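Local coordinates for protein enoyl-CoA hydratase (PDB 3LKE) that probably catalyses the reversible addition of water across the double bond of enoyl-CoA thioesters, as a trimeric member of the crotonase superfamily, at residues G110-G115 against A132-N137; P22-G27 against G65-D70; P154-Y159 against L180-E185; L95-S100 against N118-C123. All blocks are in the same frame, centred on the assembly; numbering follows the deposited sequence.

Contact 1 of 4, residues G110-G115 against A132-N137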
loop_
_atom_site.group_PDB
_atom_site.type_symbol
_atom_site.label_atom_id
_atom_site.label_comp_id
_atom_site.label_asym_id
_atom_site.label_seq_id
_atom_site.Cartn_x
_atom_site.Cartn_y
_atom_site.Cartn_z
ATOM N N GLY A 110 21.810 9.250 16.083
ATOM C CA GLY A 110 21.595 8.688 17.406
ATOM C C GLY A 110 20.109 8.487 17.630
ATOM O O GLY A 110 19.353 8.307 16.671
ATOM N N TYR A 111 19.664 8.540 18.881
ATOM C CA TYR A 111 18.263 8.176 19.125
ATOM C C TYR A 111 17.287 9.190 18.538
ATOM O O TYR A 111 17.596 10.370 18.387
ATOM C CB TYR A 111 17.974 7.858 20.599
ATOM C CG TYR A 111 18.214 8.973 21.584
ATOM C CD1 TYR A 111 17.300 10.010 21.723
ATOM C CD2 TYR A 111 19.335 8.968 22.407
ATOM C CE1 TYR A 111 17.501 11.020 22.633
ATOM C CE2 TYR A 111 19.543 9.979 23.327
ATOM C CZ TYR A 111 18.621 11.005 23.433
ATOM O OH TYR A 111 18.810 12.029 24.335
ATOM N N ALA A 112 16.109 8.693 18.169
ATOM C CA ALA A 112 15.067 9.516 17.575
ATOM C C ALA A 112 13.754 9.010 18.137
ATOM O O ALA A 112 13.291 7.915 17.779
ATOM C CB ALA A 112 15.077 9.394 16.054
ATOM N N TYR A 113 13.184 9.791 19.048
ATOM C CA TYR A 113 11.967 9.396 19.754
ATOM C C TYR A 113 10.757 10.141 19.239
ATOM O O TYR A 113 10.818 11.351 18.957
ATOM C CB TYR A 113 12.085 9.713 21.246
ATOM C CG TYR A 113 13.211 9.011 21.963
ATOM C CD1 TYR A 113 13.698 7.793 21.513
ATOM C CD2 TYR A 113 13.763 9.558 23.109
ATOM C CE1 TYR A 113 14.719 7.146 22.173
ATOM C CE2 TYR A 113 14.786 8.925 23.775
ATOM C CZ TYR A 113 15.255 7.717 23.309
ATOM O OH TYR A 113 16.275 7.087 23.981
ATOM N N GLY A 114 9.633 9.429 19.189
ATOM C CA GLY A 114 8.376 10.012 18.779
ATOM C C GLY A 114 8.530 10.900 17.558
ATOM O O GLY A 114 9.153 10.514 16.558
ATOM N N GLY A 115 7.955 12.091 17.636
ATOM C CA GLY A 115 7.965 13.010 16.521
ATOM C C GLY A 115 9.373 13.415 16.108
ATOM O O GLY A 115 9.577 13.898 15.000
ATOM N N ALA A 132 21.619 3.967 16.100
ATOM C CA ALA A 132 20.362 4.692 16.267
ATOM C C ALA A 132 19.297 3.819 16.939
ATOM O O ALA A 132 19.158 2.640 16.625
ATOM C CB ALA A 132 19.859 5.186 14.923
ATOM N N LYS A 133 18.550 4.424 17.857
ATOM C CA LYS A 133 17.435 3.765 18.532
ATOM C C LYS A 133 16.180 4.600 18.319
ATOM O O LYS A 133 16.267 5.813 18.118
ATOM C CB LYS A 133 17.710 3.612 20.030
ATOM C CG LYS A 133 18.723 2.529 20.393
ATOM C CD LYS A 133 18.124 1.142 20.252
ATOM C CE LYS A 133 19.023 0.067 20.863
ATOM N NZ LYS A 133 20.344 -0.014 20.170
ATOM N N PHE A 134 15.022 3.943 18.387
ATOM C CA PHE A 134 13.747 4.537 18.006
ATOM C C PHE A 134 12.677 4.169 19.019
ATOM O O PHE A 134 12.755 3.118 19.648
ATOM C CB PHE A 134 13.333 4.005 16.626
ATOM C CG PHE A 134 14.348 4.274 15.550
ATOM C CD1 PHE A 134 14.259 5.418 14.779
ATOM C CD2 PHE A 134 15.383 3.381 15.313
ATOM C CE1 PHE A 134 15.184 5.675 13.779
ATOM C CE2 PHE A 134 16.313 3.634 14.322
ATOM C CZ PHE A 134 16.207 4.790 13.553
ATOM N N LEU A 135 11.682 5.037 19.170
ATOM C CA LEU A 135 10.611 4.825 20.137
ATOM C C LEU A 135 9.314 5.505 19.695
ATOM O O LEU A 135 9.329 6.639 19.243
ATOM C CB LEU A 135 11.041 5.352 21.514
ATOM C CG LEU A 135 10.054 5.206 22.683
ATOM C CD1 LEU A 135 9.818 3.739 23.001
ATOM C CD2 LEU A 135 10.582 5.953 23.915
ATOM N N GLU A 136 8.199 4.789 19.819
ATOM C CA GLU A 136 6.868 5.345 19.600
ATOM C C GLU A 136 6.084 5.051 20.872
ATOM O O GLU A 136 5.691 3.910 21.107
ATOM C CB GLU A 136 6.193 4.655 18.416
ATOM C CG GLU A 136 7.037 4.668 17.159
ATOM C CD GLU A 136 7.015 6.007 16.459
ATOM O OE1 GLU A 136 6.328 6.931 16.950
ATOM O OE2 GLU A 136 7.677 6.134 15.407
ATOM N N ASN A 137 5.878 6.062 21.703
ATOM C CA ASN A 137 5.406 5.806 23.054
ATOM C C ASN A 137 4.022 6.363 23.345
ATOM O O ASN A 137 3.655 6.550 24.504
ATOM C CB ASN A 137 6.406 6.347 24.071
ATOM C CG ASN A 137 6.360 5.600 25.385
ATOM O OD1 ASN A 137 6.087 4.397 25.425
ATOM N ND2 ASN A 137 6.647 6.311 26.475
#

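Contact 2 of 4, residues P22-G27 against G65-D70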
loop_
_atom_site.group_PDB
_atom_site.type_symbol
_atom_site.label_atom_id
_atom_site.label_comp_id
_atom_site.label_asym_id
_atom_site.label_seq_id
_atom_site.Cartn_x
_atom_site.Cartn_y
_atom_site.Cartn_z
ATOM N N PRO A 22 21.145 21.532 22.198
ATOM C CA PRO A 22 21.630 20.547 23.172
ATOM C C PRO A 22 20.867 20.577 24.489
ATOM O O PRO A 22 20.718 19.543 25.129
ATOM C CB PRO A 22 23.089 20.960 23.421
ATOM C CG PRO A 22 23.424 21.969 22.381
ATOM C CD PRO A 22 22.150 22.549 21.851
ATOM N N GLU A 23 20.421 21.756 24.905
ATOM C CA GLU A 23 19.689 21.879 26.156
ATOM C C GLU A 23 18.552 20.870 26.214
ATOM O O GLU A 23 18.379 20.165 27.209
ATOM C CB GLU A 23 19.109 23.284 26.308
ATOM C CG GLU A 23 18.162 23.406 27.488
ATOM C CD GLU A 23 17.473 24.758 27.564
ATOM O OE1 GLU A 23 17.543 25.532 26.579
ATOM O OE2 GLU A 23 16.857 25.040 28.617
ATOM N N LYS A 24 17.793 20.795 25.123
ATOM C CA LYS A 24 16.643 19.897 25.049
ATOM C C LYS A 24 16.909 18.633 24.216
ATOM O O LYS A 24 15.972 17.948 23.798
ATOM C CB LYS A 24 15.438 20.654 24.496
ATOM C CG LYS A 24 14.849 21.685 25.456
ATOM C CD LYS A 24 13.475 22.157 24.976
ATOM C CE LYS A 24 12.833 23.135 25.973
ATOM N NZ LYS A 24 11.439 23.554 25.598
ATOM N N LYS A 25 18.182 18.316 23.987
ATOM C CA LYS A 25 18.545 17.155 23.165
ATOM C C LYS A 25 17.779 17.159 21.834
ATOM O O LYS A 25 17.214 16.136 21.424
ATOM C CB LYS A 25 18.304 15.836 23.909
ATOM C CG LYS A 25 19.001 15.699 25.277
ATOM C CD LYS A 25 20.498 15.897 25.195
ATOM C CE LYS A 25 21.207 15.416 26.470
ATOM N NZ LYS A 25 20.361 15.639 27.671
ATOM N N ASN A 26 17.781 18.311 21.167
ATOM C CA ASN A 26 17.126 18.467 19.868
ATOM C C ASN A 26 15.620 18.197 19.935
ATOM O O ASN A 26 15.009 17.745 18.960
ATOM C CB ASN A 26 17.807 17.595 18.803
ATOM C CG ASN A 26 19.173 18.132 18.396
ATOM O OD1 ASN A 26 19.570 19.235 18.797
ATOM N ND2 ASN A 26 19.903 17.350 17.614
ATOM N N GLY A 27 15.030 18.485 21.091
ATOM C CA GLY A 27 13.600 18.314 21.293
ATOM C C GLY A 27 12.803 19.299 20.467
ATOM O O GLY A 27 13.326 20.332 20.031
ATOM N N GLY A 65 12.549 14.323 20.395
ATOM C CA GLY A 65 11.137 14.532 20.101
ATOM C C GLY A 65 10.556 15.567 21.050
ATOM O O GLY A 65 11.297 16.204 21.793
ATOM N N PRO A 66 9.225 15.735 21.040
ATOM C CA PRO A 66 8.600 16.654 21.997
ATOM C C PRO A 66 8.889 16.194 23.423
ATOM O O PRO A 66 8.643 15.031 23.743
ATOM C CB PRO A 66 7.104 16.520 21.686
ATOM C CG PRO A 66 7.041 15.962 20.295
ATOM C CD PRO A 66 8.236 15.077 20.169
ATOM N N ARG A 67 9.416 17.083 24.260
ATOM C CA ARG A 67 9.828 16.710 25.613
ATOM C C ARG A 67 8.633 16.462 26.524
ATOM O O ARG A 67 7.667 17.214 26.496
ATOM C CB ARG A 67 10.703 17.804 26.233
ATOM C CG ARG A 67 12.040 18.025 25.531
ATOM C CD ARG A 67 13.158 18.130 26.553
ATOM N NE ARG A 67 13.400 16.833 27.182
ATOM C CZ ARG A 67 14.389 16.008 26.847
ATOM N NH1 ARG A 67 15.252 16.348 25.899
ATOM N NH2 ARG A 67 14.524 14.844 27.469
ATOM N N LEU A 68 8.713 15.412 27.334
ATOM C CA LEU A 68 7.674 15.113 28.315
ATOM C C LEU A 68 7.307 16.353 29.128
ATOM O O LEU A 68 6.134 16.710 29.246
ATOM C CB LEU A 68 8.150 14.014 29.263
ATOM C CG LEU A 68 7.549 12.612 29.123
ATOM C CD1 LEU A 68 7.048 12.333 27.713
ATOM C CD2 LEU A 68 8.548 11.557 29.580
ATOM N N GLU A 69 8.321 17.005 29.685
ATOM C CA GLU A 69 8.107 18.177 30.528
ATOM C C GLU A 69 7.332 19.265 29.793
ATOM O O GLU A 69 6.479 19.948 30.382
ATOM C CB GLU A 69 9.449 18.734 31.028
ATOM C CG GLU A 69 10.238 17.769 31.905
ATOM C CD GLU A 69 10.807 16.584 31.132
ATOM O OE1 GLU A 69 10.996 16.695 29.900
ATOM O OE2 GLU A 69 11.073 15.537 31.760
ATOM N N ASP A 70 7.633 19.433 28.511
ATOM C CA ASP A 70 6.926 20.425 27.707
ATOM C C ASP A 70 5.482 19.983 27.450
ATOM O O ASP A 70 4.554 20.792 27.524
ATOM C CB ASP A 70 7.668 20.691 26.397
ATOM C CG ASP A 70 8.966 21.443 26.614
ATOM O OD1 ASP A 70 9.009 22.271 27.546
ATOM O OD2 ASP A 70 9.937 21.209 25.864
#

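Contact 3 of 4, residues P154-Y159 against L180-E185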
loop_
_atom_site.group_PDB
_atom_site.type_symbol
_atom_site.label_atom_id
_atom_site.label_comp_id
_atom_site.label_asym_id
_atom_site.label_seq_id
_atom_site.Cartn_x
_atom_site.Cartn_y
_atom_site.Cartn_z
ATOM N N PRO A 154 1.021 3.975 8.902
ATOM C CA PRO A 154 0.338 2.869 8.213
ATOM C C PRO A 154 0.691 2.769 6.731
ATOM O O PRO A 154 0.661 1.667 6.176
ATOM C CB PRO A 154 -1.155 3.184 8.404
ATOM C CG PRO A 154 -1.211 4.647 8.776
ATOM C CD PRO A 154 0.090 4.958 9.478
ATOM N N ARG A 155 1.041 3.884 6.097
ATOM C CA ARG A 155 1.424 3.834 4.686
ATOM C C ARG A 155 2.770 3.144 4.496
ATOM O O ARG A 155 2.991 2.442 3.501
ATOM C CB ARG A 155 1.406 5.236 4.060
ATOM C CG ARG A 155 -0.024 5.684 3.734
ATOM C CD ARG A 155 -0.164 7.173 3.479
ATOM N NE ARG A 155 -1.561 7.491 3.201
ATOM C CZ ARG A 155 -2.509 7.564 4.133
ATOM N NH1 ARG A 155 -2.217 7.352 5.412
ATOM N NH2 ARG A 155 -3.757 7.846 3.789
ATOM N N ILE A 156 3.642 3.294 5.486
ATOM C CA ILE A 156 4.990 2.745 5.391
ATOM C C ILE A 156 5.084 1.305 5.885
ATOM O O ILE A 156 5.619 0.435 5.197
ATOM C CB ILE A 156 5.985 3.640 6.145
ATOM C CG1 ILE A 156 5.988 5.030 5.505
ATOM C CG2 ILE A 156 7.382 2.999 6.147
ATOM C CD1 ILE A 156 6.820 6.104 6.277
ATOM N N ILE A 157 4.530 1.035 7.061
ATOM C CA ILE A 157 4.680 -0.290 7.647
ATOM C C ILE A 157 3.394 -1.116 7.659
ATOM O O ILE A 157 3.420 -2.309 7.980
ATOM C CB ILE A 157 5.306 -0.215 9.065
ATOM C CG1 ILE A 157 4.294 0.295 10.097
ATOM C CG2 ILE A 157 6.574 0.632 9.044
ATOM C CD1 ILE A 157 4.813 0.214 11.524
ATOM N N GLY A 158 2.282 -0.495 7.281
ATOM C CA GLY A 158 0.999 -1.194 7.274
ATOM C C GLY A 158 0.197 -0.898 8.533
ATOM O O GLY A 158 0.761 -0.592 9.574
ATOM N N TYR A 159 -1.123 -1.011 8.443
ATOM C CA TYR A 159 -1.983 -0.706 9.585
ATOM C C TYR A 159 -1.767 -1.684 10.737
ATOM O O TYR A 159 -1.562 -1.271 11.880
ATOM C CB TYR A 159 -3.460 -0.737 9.171
ATOM C CG TYR A 159 -4.401 -0.594 10.345
ATOM C CD1 TYR A 159 -4.749 0.665 10.826
ATOM C CD2 TYR A 159 -4.936 -1.718 10.980
ATOM C CE1 TYR A 159 -5.601 0.802 11.909
ATOM C CE2 TYR A 159 -5.791 -1.589 12.070
ATOM C CZ TYR A 159 -6.112 -0.320 12.528
ATOM O OH TYR A 159 -6.967 -0.170 13.598
ATOM N N LEU A 180 11.183 -2.845 8.927
ATOM C CA LEU A 180 9.837 -2.282 8.795
ATOM C C LEU A 180 9.702 -1.347 7.592
ATOM O O LEU A 180 8.603 -1.123 7.090
ATOM C CB LEU A 180 9.444 -1.538 10.070
ATOM C CG LEU A 180 9.260 -2.437 11.293
ATOM C CD1 LEU A 180 9.061 -1.606 12.541
ATOM C CD2 LEU A 180 8.094 -3.386 11.082
ATOM N N GLY A 181 10.820 -0.806 7.131
ATOM C CA GLY A 181 10.796 0.189 6.078
ATOM C C GLY A 181 10.763 1.625 6.578
ATOM O O GLY A 181 10.658 2.557 5.772
ATOM N N LEU A 182 10.856 1.813 7.898
ATOM C CA LEU A 182 10.898 3.158 8.470
ATOM C C LEU A 182 12.165 3.888 8.036
ATOM O O LEU A 182 12.137 5.088 7.805
ATOM C CB LEU A 182 10.783 3.132 9.998
ATOM C CG LEU A 182 9.429 2.666 10.552
ATOM C CD1 LEU A 182 9.479 2.486 12.065
ATOM C CD2 LEU A 182 8.329 3.641 10.150
ATOM N N ILE A 183 13.267 3.143 7.931
ATOM C CA ILE A 183 14.502 3.644 7.336
ATOM C C ILE A 183 14.843 2.809 6.103
ATOM O O ILE A 183 14.401 1.661 5.984
ATOM C CB ILE A 183 15.682 3.552 8.335
ATOM C CG1 ILE A 183 15.402 4.419 9.560
ATOM C CG2 ILE A 183 16.978 3.956 7.676
ATOM C CD1 ILE A 183 15.277 5.859 9.268
ATOM N N GLN A 184 15.644 3.384 5.201
ATOM C CA GLN A 184 15.982 2.727 3.937
ATOM C C GLN A 184 17.323 1.997 3.952
ATOM O O GLN A 184 17.529 1.067 3.175
ATOM C CB GLN A 184 15.943 3.734 2.784
ATOM C CG GLN A 184 14.517 4.029 2.291
ATOM C CD GLN A 184 13.629 4.638 3.373
ATOM O OE1 GLN A 184 13.908 5.718 3.893
ATOM N NE2 GLN A 184 12.547 3.933 3.717
ATOM N N GLU A 185 18.217 2.411 4.843
ATOM C CA GLU A 185 19.523 1.771 4.955
ATOM C C GLU A 185 20.241 2.157 6.232
ATOM O O GLU A 185 19.909 3.166 6.882
ATOM C CB GLU A 185 20.410 2.099 3.745
ATOM C CG GLU A 185 20.617 3.577 3.497
ATOM C CD GLU A 185 21.524 3.846 2.296
ATOM O OE1 GLU A 185 22.708 3.433 2.331
ATOM O OE2 GLU A 185 21.063 4.485 1.325
#

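Contact 4 of 4, residues L95-S100 against N118-C123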
loop_
_atom_site.group_PDB
_atom_site.type_symbol
_atom_site.label_atom_id
_atom_site.label_comp_id
_atom_site.label_asym_id
_atom_site.label_seq_id
_atom_site.Cartn_x
_atom_site.Cartn_y
_atom_site.Cartn_z
ATOM N N LEU A 95 4.740 19.113 6.465
ATOM C CA LEU A 95 4.108 19.307 5.167
ATOM C C LEU A 95 5.109 19.889 4.169
ATOM O O LEU A 95 5.161 19.475 3.016
ATOM C CB LEU A 95 2.874 20.206 5.317
ATOM C CG LEU A 95 1.932 20.301 4.117
ATOM C CD1 LEU A 95 1.509 18.917 3.664
ATOM C CD2 LEU A 95 0.723 21.166 4.493
ATOM N N GLU A 96 5.916 20.840 4.634
ATOM C CA GLU A 96 6.930 21.501 3.792
ATOM C C GLU A 96 8.089 20.595 3.393
ATOM O O GLU A 96 8.667 20.749 2.322
ATOM C CB GLU A 96 7.459 22.752 4.494
ATOM C CG GLU A 96 6.373 23.735 4.839
ATOM C CD GLU A 96 6.279 24.873 3.851
ATOM O OE1 GLU A 96 6.992 24.837 2.820
ATOM O OE2 GLU A 96 5.482 25.796 4.111
ATOM N N ILE A 97 8.426 19.634 4.242
ATOM C CA ILE A 97 9.373 18.608 3.833
ATOM C C ILE A 97 8.709 17.752 2.768
ATOM O O ILE A 97 9.254 17.563 1.692
ATOM C CB ILE A 97 9.794 17.716 5.013
ATOM C CG1 ILE A 97 10.572 18.544 6.039
ATOM C CG2 ILE A 97 10.652 16.532 4.534
ATOM C CD1 ILE A 97 10.842 17.807 7.331
ATOM N N PHE A 98 7.515 17.260 3.078
ATOM C CA PHE A 98 6.809 16.367 2.175
ATOM C C PHE A 98 6.643 16.952 0.778
ATOM O O PHE A 98 6.770 16.243 -0.215
ATOM C CB PHE A 98 5.433 16.023 2.738
ATOM C CG PHE A 98 4.743 14.925 1.982
ATOM C CD1 PHE A 98 5.099 13.600 2.178
ATOM C CD2 PHE A 98 3.728 15.216 1.084
ATOM C CE1 PHE A 98 4.452 12.583 1.487
ATOM C CE2 PHE A 98 3.078 14.192 0.381
ATOM C CZ PHE A 98 3.440 12.886 0.590
ATOM N N THR A 99 6.342 18.242 0.699
ATOM C CA THR A 99 6.086 18.866 -0.593
ATOM C C THR A 99 7.340 19.506 -1.186
ATOM O O THR A 99 7.261 20.244 -2.168
ATOM C CB THR A 99 4.975 19.939 -0.517
ATOM O OG1 THR A 99 5.314 20.929 0.467
ATOM C CG2 THR A 99 3.621 19.318 -0.154
ATOM N N SER A 100 8.496 19.249 -0.585
ATOM C CA SER A 100 9.735 19.780 -1.149
ATOM C C SER A 100 9.963 19.251 -2.559
ATOM O O SER A 100 9.778 18.062 -2.812
ATOM C CB SER A 100 10.932 19.405 -0.286
ATOM O OG SER A 100 12.142 19.863 -0.886
ATOM N N ASN A 118 9.430 10.834 13.691
ATOM C CA ASN A 118 8.292 10.776 12.767
ATOM C C ASN A 118 8.234 11.900 11.742
ATOM O O ASN A 118 7.819 11.667 10.600
ATOM C CB ASN A 118 6.976 10.665 13.543
ATOM C CG ASN A 118 6.928 9.415 14.392
ATOM O OD1 ASN A 118 7.540 8.416 14.043
ATOM N ND2 ASN A 118 6.186 9.452 15.500
ATOM N N MET A 119 8.653 13.103 12.134
ATOM C CA MET A 119 8.759 14.215 11.172
ATOM C C MET A 119 9.603 13.818 9.955
ATOM O O MET A 119 9.290 14.186 8.820
ATOM C CB MET A 119 9.295 15.498 11.829
ATOM C CG MET A 119 8.232 16.253 12.637
ATOM S SD MET A 119 8.652 17.984 13.012
ATOM C CE MET A 119 10.113 18.182 11.927
ATOM N N MET A 120 10.650 13.035 10.190
ATOM C CA MET A 120 11.557 12.676 9.105
ATOM C C MET A 120 10.961 11.635 8.155
ATOM O O MET A 120 11.528 11.364 7.102
ATOM C CB MET A 120 12.922 12.218 9.635
ATOM C CG MET A 120 13.658 13.284 10.479
ATOM S SD MET A 120 13.979 14.851 9.609
ATOM C CE MET A 120 12.820 15.933 10.399
ATOM N N LEU A 121 9.818 11.048 8.526
ATOM C CA LEU A 121 9.154 10.103 7.636
ATOM C C LEU A 121 8.638 10.781 6.372
ATOM O O LEU A 121 8.314 10.106 5.386
ATOM C CB LEU A 121 8.029 9.373 8.372
ATOM C CG LEU A 121 8.508 8.466 9.499
ATOM C CD1 LEU A 121 7.299 7.886 10.251
ATOM C CD2 LEU A 121 9.367 7.341 8.933
ATOM N N ALA A 122 8.596 12.116 6.387
ATOM C CA ALA A 122 8.238 12.879 5.199
ATOM C C ALA A 122 9.352 12.924 4.151
ATOM O O ALA A 122 9.114 13.323 3.012
ATOM C CB ALA A 122 7.836 14.278 5.574
ATOM N N CYS A 123 10.562 12.527 4.538
ATOM C CA CYS A 123 11.711 12.623 3.633
ATOM C C CYS A 123 11.693 11.504 2.602
ATOM O O CYS A 123 11.075 10.452 2.809
ATOM C CB CYS A 123 13.035 12.547 4.398
ATOM S SG CYS A 123 13.369 13.962 5.452
#

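Contact 1 of 4, residues G110-G115 against A132-N137
Tyr113 lays its ring beside Leu135 across a pair of parallel strands, 111-113 and 133-135, which belong to the small second sheet of the crotonase fold. The two side chains share one face of that sheet: CD1 of Tyr113 rests 3.6 Å from CB of Leu135, and CD2 of Leu135 lies over one face of the ring. With its CG anti to the backbone N (chi1 -179°), Leu135 swings its branches beside the aromatic ring. Tyr111 approaches the same ring from its own strand, with CD1 3.4 Å above the ring plane of Tyr113 and displaced toward the rim.

Ala112 and Phe134 point to the other face of the sheet, where CB of Ala112 lies 4.3 Å from CD1 of Phe134. Phe117 meets Phe134 there edge-to-face, and Ile108 adds a contact from strand 103-108. The backbones hold this register by two hydrogen bonds, from Ala112 N to Lys133 O and from Gly114 N to Leu135 O. Gly114 turns out of the strand with a positive phi, at the N-cap of the helix that follows. In crotonases one oxyanion-hole N-H comes from the glycine-rich helix start here and the other from the loop that precedes helix 68-76, so the site probably lies close by. The carbonyl O of Ala112 also accepts a CA-H...O contact from CA of Phe134, at 3.4 Å.

Contact 2 of 4, residues P22-G27 against G65-D70
Lys24 is held twice across this contact: its ammonium by Asp70, its carbonyl oxygen by the guanidinium of Arg67. The snug part begins at the backbone, where CA of Gly27 comes within 3.2 Å of O of Gly65. A side chain at Gly27 would run into both that oxygen and CG of Arg67. Next to it, NH1 of Arg67 donates to O of Lys24 at 2.7 Å. The oxygen lies in the guanidinium plane, but the donor sits well above the carbonyl plane and the bond is bent, at 132°. Ser64 OG grips the same carbonyl oxygen. Extended beyond CG, Lys24 carries NZ to 2.8 Å from OD2 of Asp70, on the syn side of the carboxylate, and Asp29 is a second salt-bridge partner. An alanine in place of Lys24 would probably leave Asp70 and Asp29 without their shared positive charge and take away part of the cover over CD of Arg67.

The guanidinium edge is the looser side. Lys25 merely brushes it, CB to NH1 of Arg67 3.7 Å, and the salt bridge from Arg67 NE to Glu69 OE1 is long. The pairing ties the loop after strand 14-19 to the start of helix 68-76, two regions that in crotonases commonly contribute to the acyl-CoA binding site.

Contact 3 of 4, residues P154-Y159 against L180-E185
Ile157 turns CG1 between its backbone N and carbonyl carbon (chi1 74°), which leaves CG2 anti to the carbonyl carbon and aimed at the 180-185 turn. Ile156 takes the other setting (chi1 -61°), with CG2 opposite its backbone N. The two methyls therefore press side by side on the Schellman motif that ends helix 174-180 in this crotonase fold. CG2 of Ile157 lies 3.3 Å from O of Leu180 and 3.7 Å from CB of the same leucine. The side chain of Leu182 crosses that of Ile157 obliquely, its CD2 3.7 Å from CG2 of Ile157.

Gly181 is where the chain leaves the helix, with a positive phi (93°), and O of Gly181 lies 3.3 Å from CG2 of Ile156. A CB on this glycine would point into the isoleucine pair and press on the preceding carbonyl as well. No hydrogen bond crosses between the segments; the join is aliphatic carbon against carbon and backbone oxygen. It fixes the last turn of helix 149-157 against the turn that leads toward strand 185-187.

Thr162 and Leu165 of helix 159-168 also touch Ile157, while Leu182 also touches Phe117 and Leu121. The trimer interface is near: Glu160 of the third subunit packs on Ile156, and Tyr159 hydrogen-bonds Asp124 of the second. CG2 of Ile156 stands 4.2 Å from CD2 of Leu182.

Contact 4 of 4, residues L95-S100 against N118-C123
Ile97 plugs its two branches against the turn 118-123, joining the C-terminal end of helix 81-98 to the 3-10 segment 119-122 in the interior of the crotonase fold. With CG2 anti to the backbone N and CG1 beside it (chi1 -65°), the isoleucine spreads over several partners. CG2 meets CB of Ala122 at 3.8 Å and SG of Cys123 at 3.9 Å, while CD1 reaches CE of Met120 at 4.1 Å. Met120 first heads away from the helix, then bends at chi2 and chi3 to bring that methyl back.

Phe98 adds its CB, 4.1 Å from CB of Ala122, so the small alanine methyl fits between two helix residues. No hydrogen bond spans the two segments; contact is almost wholly apolar and every residue touching in it is buried.

Farther out, Ile40 backs Ile97, Leu36 covers Met119, and Phe152 from helix 149-157 reaches Ala122. Ala223 and Leu227 pack on Phe98, whose ring also takes a cation-pi contact from Lys220. At the helix end Thr99 bonds O of Leu95 twice: OG1 donates at 2.9 Å, and its backbone N reaches the same oxygen from the opposite face of its carbonyl plane.

Contact 4 is the most deeply buried of the four, its centre about 7 Å from the centre of the chain, and is apolar like contact 3, which lies farther out beside the trimer interface. Contact 2 is partly open and relies on charge. Contact 1, between strands, combines backbone hydrogen bonds with aromatic packing. Contacts 2 and 3 sit on opposite sides of the chain's centre, with contact 1 touching both: Tyr111 meets Lys25, and Phe134 meets Ile183. Leu121 carries contact 4 onto Ile156 and Leu182 of contact 3. The segments of contacts 1 and 4 alternate along the chain, and Asn118 probably hydrogen-bonds Glu136 between them.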